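Local coordinates for protein diphosphomevalonate decarboxylase, putative (Trypanosoma brucei, PDB 2HKE) that probably catalyses the ATP-dependent decarboxylation of (R)-5-diphosphomevalonate to isopentenyl diphosphate, a building block for sterols and other isoprenoids, at residues A[38-46]-A[358-367]. The protein carries 1 engineered substitution. Numbering follows the deposited sequence.
Sequences SITLSASPF and MLLQSPVGCG. With SO4 (sulfate ion), chain E.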
ATOM      1  N   SER A  38      -4.834  -0.476  -6.941  1.00 16.70           N
ATOM      2  CA  SER A  38      -3.502  -0.715  -6.413  1.00 15.97           C
ATOM      3  C   SER A  38      -2.933  -2.013  -6.948  1.00 16.60           C
ATOM      4  O   SER A  38      -3.660  -2.859  -7.513  1.00 16.98           O
ATOM      5  CB  SER A  38      -3.520  -0.783  -4.894  1.00 16.25           C
ATOM      6  OG  SER A  38      -4.446  -1.780  -4.462  1.00 18.13           O
ATOM      7  N   ILE A  39      -1.625  -2.124  -6.814  1.00 16.32           N
ATOM      8  CA  ILE A  39      -0.914  -3.369  -7.037  1.00 17.92           C
ATOM      9  C   ILE A  39      -0.553  -3.937  -5.684  1.00 17.79           C
ATOM     10  O   ILE A  39       0.070  -3.284  -4.836  1.00 19.37           O
ATOM     11  CB  ILE A  39       0.376  -3.149  -7.867  1.00 17.77           C
ATOM     12  CG1 ILE A  39       0.053  -2.616  -9.253  1.00 18.51           C
ATOM     13  CG2 ILE A  39       1.220  -4.464  -8.013  1.00 18.39           C
ATOM     14  CD1 ILE A  39       1.260  -2.418 -10.105  1.00 19.23           C
ATOM     15  N   THR A  40      -0.866  -5.212  -5.488  1.00 18.29           N
ATOM     16  CA  THR A  40      -0.468  -5.886  -4.299  1.00 18.18           C
ATOM     17  C   THR A  40       1.003  -6.348  -4.412  1.00 17.73           C
ATOM     18  O   THR A  40       1.382  -6.893  -5.426  1.00 19.47           O
ATOM     19  CB  THR A  40      -1.369  -7.111  -4.126  1.00 19.31           C
ATOM     20  OG1 THR A  40      -2.729  -6.679  -4.134  1.00 19.52           O
ATOM     21  CG2 THR A  40      -1.019  -7.829  -2.839  1.00 18.00           C
ATOM     22  N   LEU A  41       1.798  -6.102  -3.394  1.00 17.83           N
ATOM     23  CA  LEU A  41       3.205  -6.451  -3.413  1.00 19.90           C
ATOM     24  C   LEU A  41       3.369  -7.875  -2.836  1.00 19.92           C
ATOM     25  O   LEU A  41       2.443  -8.420  -2.225  1.00 20.08           O
ATOM     26  CB  LEU A  41       4.007  -5.474  -2.582  1.00 20.35           C
ATOM     27  CG  LEU A  41       4.134  -4.054  -3.139  1.00 24.30           C
ATOM     28  CD1 LEU A  41       5.534  -3.588  -2.543  1.00 27.08           C
ATOM     29  CD2 LEU A  41       4.098  -4.018  -4.623  1.00 31.01           C
ATOM     30  N   SER A  42       4.551  -8.448  -3.043  1.00 21.76           N
ATOM     31  CA  SER A  42       4.957  -9.670  -2.365  1.00 23.35           C
ATOM     32  C   SER A  42       5.028  -9.505  -0.860  1.00 24.63           C
ATOM     33  O   SER A  42       5.386  -8.447  -0.366  1.00 23.89           O
ATOM     34  CB  SER A  42       6.330 -10.139  -2.874  1.00 24.87           C
ATOM     35  OG  SER A  42       6.685 -11.357  -2.244  1.00 25.31           O
ATOM     36  N   ALA A  43       4.692 -10.584  -0.134  1.00 25.60           N
ATOM     37  CA  ALA A  43       4.856 -10.630   1.308  1.00 26.70           C
ATOM     38  C   ALA A  43       6.277 -11.057   1.684  1.00 28.57           C
ATOM     39  O   ALA A  43       6.528 -11.363   2.831  1.00 29.37           O
ATOM     40  CB  ALA A  43       3.834 -11.597   1.937  1.00 27.33           C
ATOM     41  N   SER A  44       7.185 -11.130   0.723  1.00 29.43           N
ATOM     42  CA  SER A  44       8.574 -11.388   1.074  1.00 30.88           C
ATOM     43  C   SER A  44       9.465 -10.357   0.382  1.00 31.36           C
ATOM     44  O   SER A  44       9.297 -10.094  -0.811  1.00 32.98           O
ATOM     45  CB  SER A  44       8.963 -12.839   0.739  1.00 32.04           C
ATOM     46  OG  SER A  44       9.738 -12.922  -0.450  1.00 38.95           O
ATOM     47  N   PRO A  45      10.433  -9.796   1.110  1.00 31.43           N
ATOM     48  CA  PRO A  45      10.813 -10.201   2.468  1.00 31.43           C
ATOM     49  C   PRO A  45       9.972  -9.631   3.595  1.00 31.25           C
ATOM     50  O   PRO A  45       9.978 -10.219   4.670  1.00 31.40           O
ATOM     51  CB  PRO A  45      12.266  -9.712   2.585  1.00 31.92           C
ATOM     52  CG  PRO A  45      12.291  -8.482   1.654  1.00 31.47           C
ATOM     53  CD  PRO A  45      11.310  -8.731   0.573  1.00 31.83           C
ATOM     54  N   PHE A  46       9.242  -8.524   3.351  1.00 30.49           N
ATOM     55  CA  PHE A  46       8.529  -7.807   4.407  1.00 29.06           C
ATOM     56  C   PHE A  46       7.006  -8.004   4.337  1.00 28.20           C
ATOM     57  O   PHE A  46       6.413  -7.937   3.259  1.00 26.15           O
ATOM     58  CB  PHE A  46       8.839  -6.310   4.359  1.00 30.02           C
ATOM     59  CG  PHE A  46      10.318  -6.001   4.357  1.00 30.18           C
ATOM     60  CD1 PHE A  46      11.157  -6.572   5.294  1.00 32.97           C
ATOM     61  CD2 PHE A  46      10.865  -5.191   3.381  1.00 32.06           C
ATOM     62  CE1 PHE A  46      12.524  -6.313   5.267  1.00 33.61           C
ATOM     63  CE2 PHE A  46      12.210  -4.924   3.358  1.00 30.66           C
ATOM     64  CZ  PHE A  46      13.028  -5.455   4.295  1.00 32.06           C
ATOM     65  N   MET A 358      16.863   2.337   1.587  1.00 22.44           N
ATOM     66  CA  MET A 358      16.836   0.971   1.116  1.00 24.18           C
ATOM     67  C   MET A 358      16.146   0.989  -0.218  1.00 21.92           C
ATOM     68  O   MET A 358      15.487   1.960  -0.561  1.00 21.12           O
ATOM     69  CB  MET A 358      16.067   0.047   2.064  1.00 24.82           C
ATOM     70  CG  MET A 358      14.609  -0.106   1.776  1.00 30.64           C
ATOM     71  SD  MET A 358      13.885  -1.367   2.861  1.00 36.41           S
ATOM     72  CE  MET A 358      14.121  -0.369   4.260  1.00 27.54           C
ATOM     73  N   LEU A 359      16.322  -0.081  -0.958  1.00 21.48           N
ATOM     74  CA  LEU A 359      15.640  -0.275  -2.239  1.00 20.97           C
ATOM     75  C   LEU A 359      14.998  -1.642  -2.270  1.00 21.70           C
ATOM     76  O   LEU A 359      15.706  -2.654  -2.252  1.00 20.64           O
ATOM     77  CB  LEU A 359      16.618  -0.166  -3.402  1.00 20.03           C
ATOM     78  CG  LEU A 359      16.028  -0.326  -4.799  1.00 20.63           C
ATOM     79  CD1 LEU A 359      15.031   0.795  -5.092  1.00 19.66           C
ATOM     80  CD2 LEU A 359      17.124  -0.341  -5.852  1.00 21.35           C
ATOM     81  N   LEU A 360      13.665  -1.647  -2.304  1.00 20.05           N
ATOM     82  CA  LEU A 360      12.860  -2.865  -2.242  1.00 20.47           C
ATOM     83  C   LEU A 360      12.487  -3.220  -3.651  1.00 19.37           C
ATOM     84  O   LEU A 360      12.236  -2.324  -4.414  1.00 19.71           O
ATOM     85  CB  LEU A 360      11.578  -2.580  -1.469  1.00 20.10           C
ATOM     86  CG  LEU A 360      10.542  -3.668  -1.287  1.00 22.15           C
ATOM     87  CD1 LEU A 360      11.151  -4.975  -0.646  1.00 27.83           C
ATOM     88  CD2 LEU A 360       9.402  -3.120  -0.466  1.00 25.28           C
ATOM     89  N   GLN A 361      12.517  -4.498  -4.010  1.00 19.58           N
ATOM     90  CA  GLN A 361      11.923  -4.940  -5.274  1.00 19.37           C
ATOM     91  C   GLN A 361      10.928  -6.037  -5.007  1.00 19.99           C
ATOM     92  O   GLN A 361      11.163  -6.892  -4.176  1.00 20.15           O
ATOM     93  CB  GLN A 361      12.998  -5.345  -6.291  1.00 19.32           C
ATOM     94  CG  GLN A 361      12.483  -6.033  -7.585  1.00 18.90           C
ATOM     95  CD  GLN A 361      12.211  -7.505  -7.413  1.00 21.92           C
ATOM     96  OE1 GLN A 361      12.873  -8.166  -6.629  1.00 24.62           O
ATOM     97  NE2 GLN A 361      11.242  -8.046  -8.183  1.00 20.56           N
ATOM     98  N   SER A 362       9.799  -5.983  -5.715  1.00 19.89           N
ATOM     99  CA  SER A 362       8.768  -7.011  -5.629  1.00 20.56           C
ATOM    100  C   SER A 362       8.131  -7.251  -6.979  1.00 20.10           C
ATOM    101  O   SER A 362       7.976  -6.334  -7.779  1.00 19.74           O
ATOM    102  CB  SER A 362       7.705  -6.588  -4.595  1.00 20.41           C
ATOM    103  OG  SER A 362       6.532  -7.380  -4.624  1.00 21.71           O
ATOM    104  N   PRO A 363       7.763  -8.513  -7.277  1.00 20.03           N
ATOM    105  CA  PRO A 363       6.813  -8.773  -8.362  1.00 18.98           C
ATOM    106  C   PRO A 363       5.403  -8.426  -7.876  1.00 19.33           C
ATOM    107  O   PRO A 363       5.224  -8.012  -6.722  1.00 19.89           O
ATOM    108  CB  PRO A 363       6.951 -10.286  -8.550  1.00 19.66           C
ATOM    109  CG  PRO A 363       7.089 -10.759  -7.203  1.00 20.39           C
ATOM    110  CD  PRO A 363       8.057  -9.755  -6.536  1.00 20.50           C
ATOM    111  N   VAL A 364       4.392  -8.574  -8.728  1.00 19.72           N
ATOM    112  CA  VAL A 364       3.006  -8.446  -8.315  1.00 18.96           C
ATOM    113  C   VAL A 364       2.721  -9.613  -7.383  1.00 20.66           C
ATOM    114  O   VAL A 364       3.073 -10.741  -7.719  1.00 19.85           O
ATOM    115  CB  VAL A 364       2.073  -8.440  -9.519  1.00 21.06           C
ATOM    116  CG1 VAL A 364       0.666  -8.398  -9.080  1.00 20.30           C
ATOM    117  CG2 VAL A 364       2.403  -7.210 -10.454  1.00 20.21           C
ATOM    118  N   GLY A 365       2.187  -9.333  -6.211  1.00 20.29           N
ATOM    119  CA  GLY A 365       2.035 -10.351  -5.158  1.00 22.78           C
ATOM    120  C   GLY A 365       0.734 -11.142  -5.210  1.00 23.88           C
ATOM    121  O   GLY A 365      -0.205 -10.758  -5.889  1.00 21.30           O
ATOM    122  N   CYS A 366       0.679 -12.257  -4.462  1.00 25.46           N
ATOM    123  CA  CYS A 366      -0.465 -13.178  -4.437  0.50 26.05           C
ATOM    124  C   CYS A 366      -1.509 -12.875  -3.375  1.00 27.42           C
ATOM    125  O   CYS A 366      -2.583 -13.464  -3.398  1.00 28.46           O
ATOM    126  CB  CYS A 366       0.016 -14.613  -4.194  0.50 26.58           C
ATOM    127  SG  CYS A 366       1.203 -15.188  -5.412  0.50 26.20           S
ATOM    128  N   GLY A 367      -1.190 -12.018  -2.409  1.00 26.06           N
ATOM    129  CA  GLY A 367      -2.163 -11.646  -1.361  1.00 27.60           C
ATOM    130  C   GLY A 367      -1.977 -12.364  -0.021  1.00 27.31           C
ATOM    131  O   GLY A 367      -0.865 -12.691   0.384  1.00 27.90           O
TER
HETATM  132  S   SO4 E 383       3.929 -13.573  -2.451  1.00 35.58           S
HETATM  133  O1  SO4 E 383       3.452 -12.902  -1.242  1.00 32.32           O
HETATM  134  O2  SO4 E 383       5.396 -13.567  -2.403  1.00 37.28           O
HETATM  135  O3  SO4 E 383       3.493 -14.978  -2.361  1.00 38.42           O
HETATM  136  O4  SO4 E 383       3.603 -12.985  -3.760  1.00 35.23           O
HETATM  137  O   HOH W   1       1.392 -10.972  -1.649  1.00 21.17           O
HETATM  138  O   HOH W   2       9.449  -8.543  -2.837  1.00 36.90           O
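Ser42 and Gly365, their CA atoms 4.1 Å apart, mark where the two segments close up beside a bound sulfate ion, probably from the crystallisation liquor. Ser42 OG donates to its O2 at 2.6 Å, while the backbone N of Ala43 gives a nearly straight bond to O1 and that of Cys366 a more bent one to O4 (148°). With OG anti to the backbone N (chi1 -178°), Ser42 can serve the anion and still accept from Ser44 N, closing an ST turn.

Away from the ion, Ser362 does double duty: its OG receives the N-H of Ser42 at 2.8 Å and donates to Pro363 O at 2.6 Å on an in-plane lone pair, so a small hydroxyl ties the turn to strand 358-363. Gly365 N bonds to Thr40 O at 2.7 Å, reaching it from above the carbonyl plane. Gly365 CA lies 3.5 Å from Leu41 O in a CA-H...O contact, where a side chain would collide with that oxygen. One water accepts from Gly367 N and lies within hydrogen-bonding distance of Leu41 O and sulfate O1; another bridges Ser44 O and Gln361 O.

Branched Ile39 and Val364 set methyl against methyl, CG2 to CG2 at 3.9 Å. Leu360 CD1 touches both Pro45 CD and Phe46 CD2, and flexible Met358, bent near its end, brings SD obliquely to the Phe46 ring, a Met-aromatic contact.

The contact joins the N- and C-terminal domains of this GHMP-superfamily protein: strand 36-40 pairs with strands 5-15 and 155-159, whereas strand 358-363 runs between strands 183-189 and 325-327, whose Phe326 packs against Phe46.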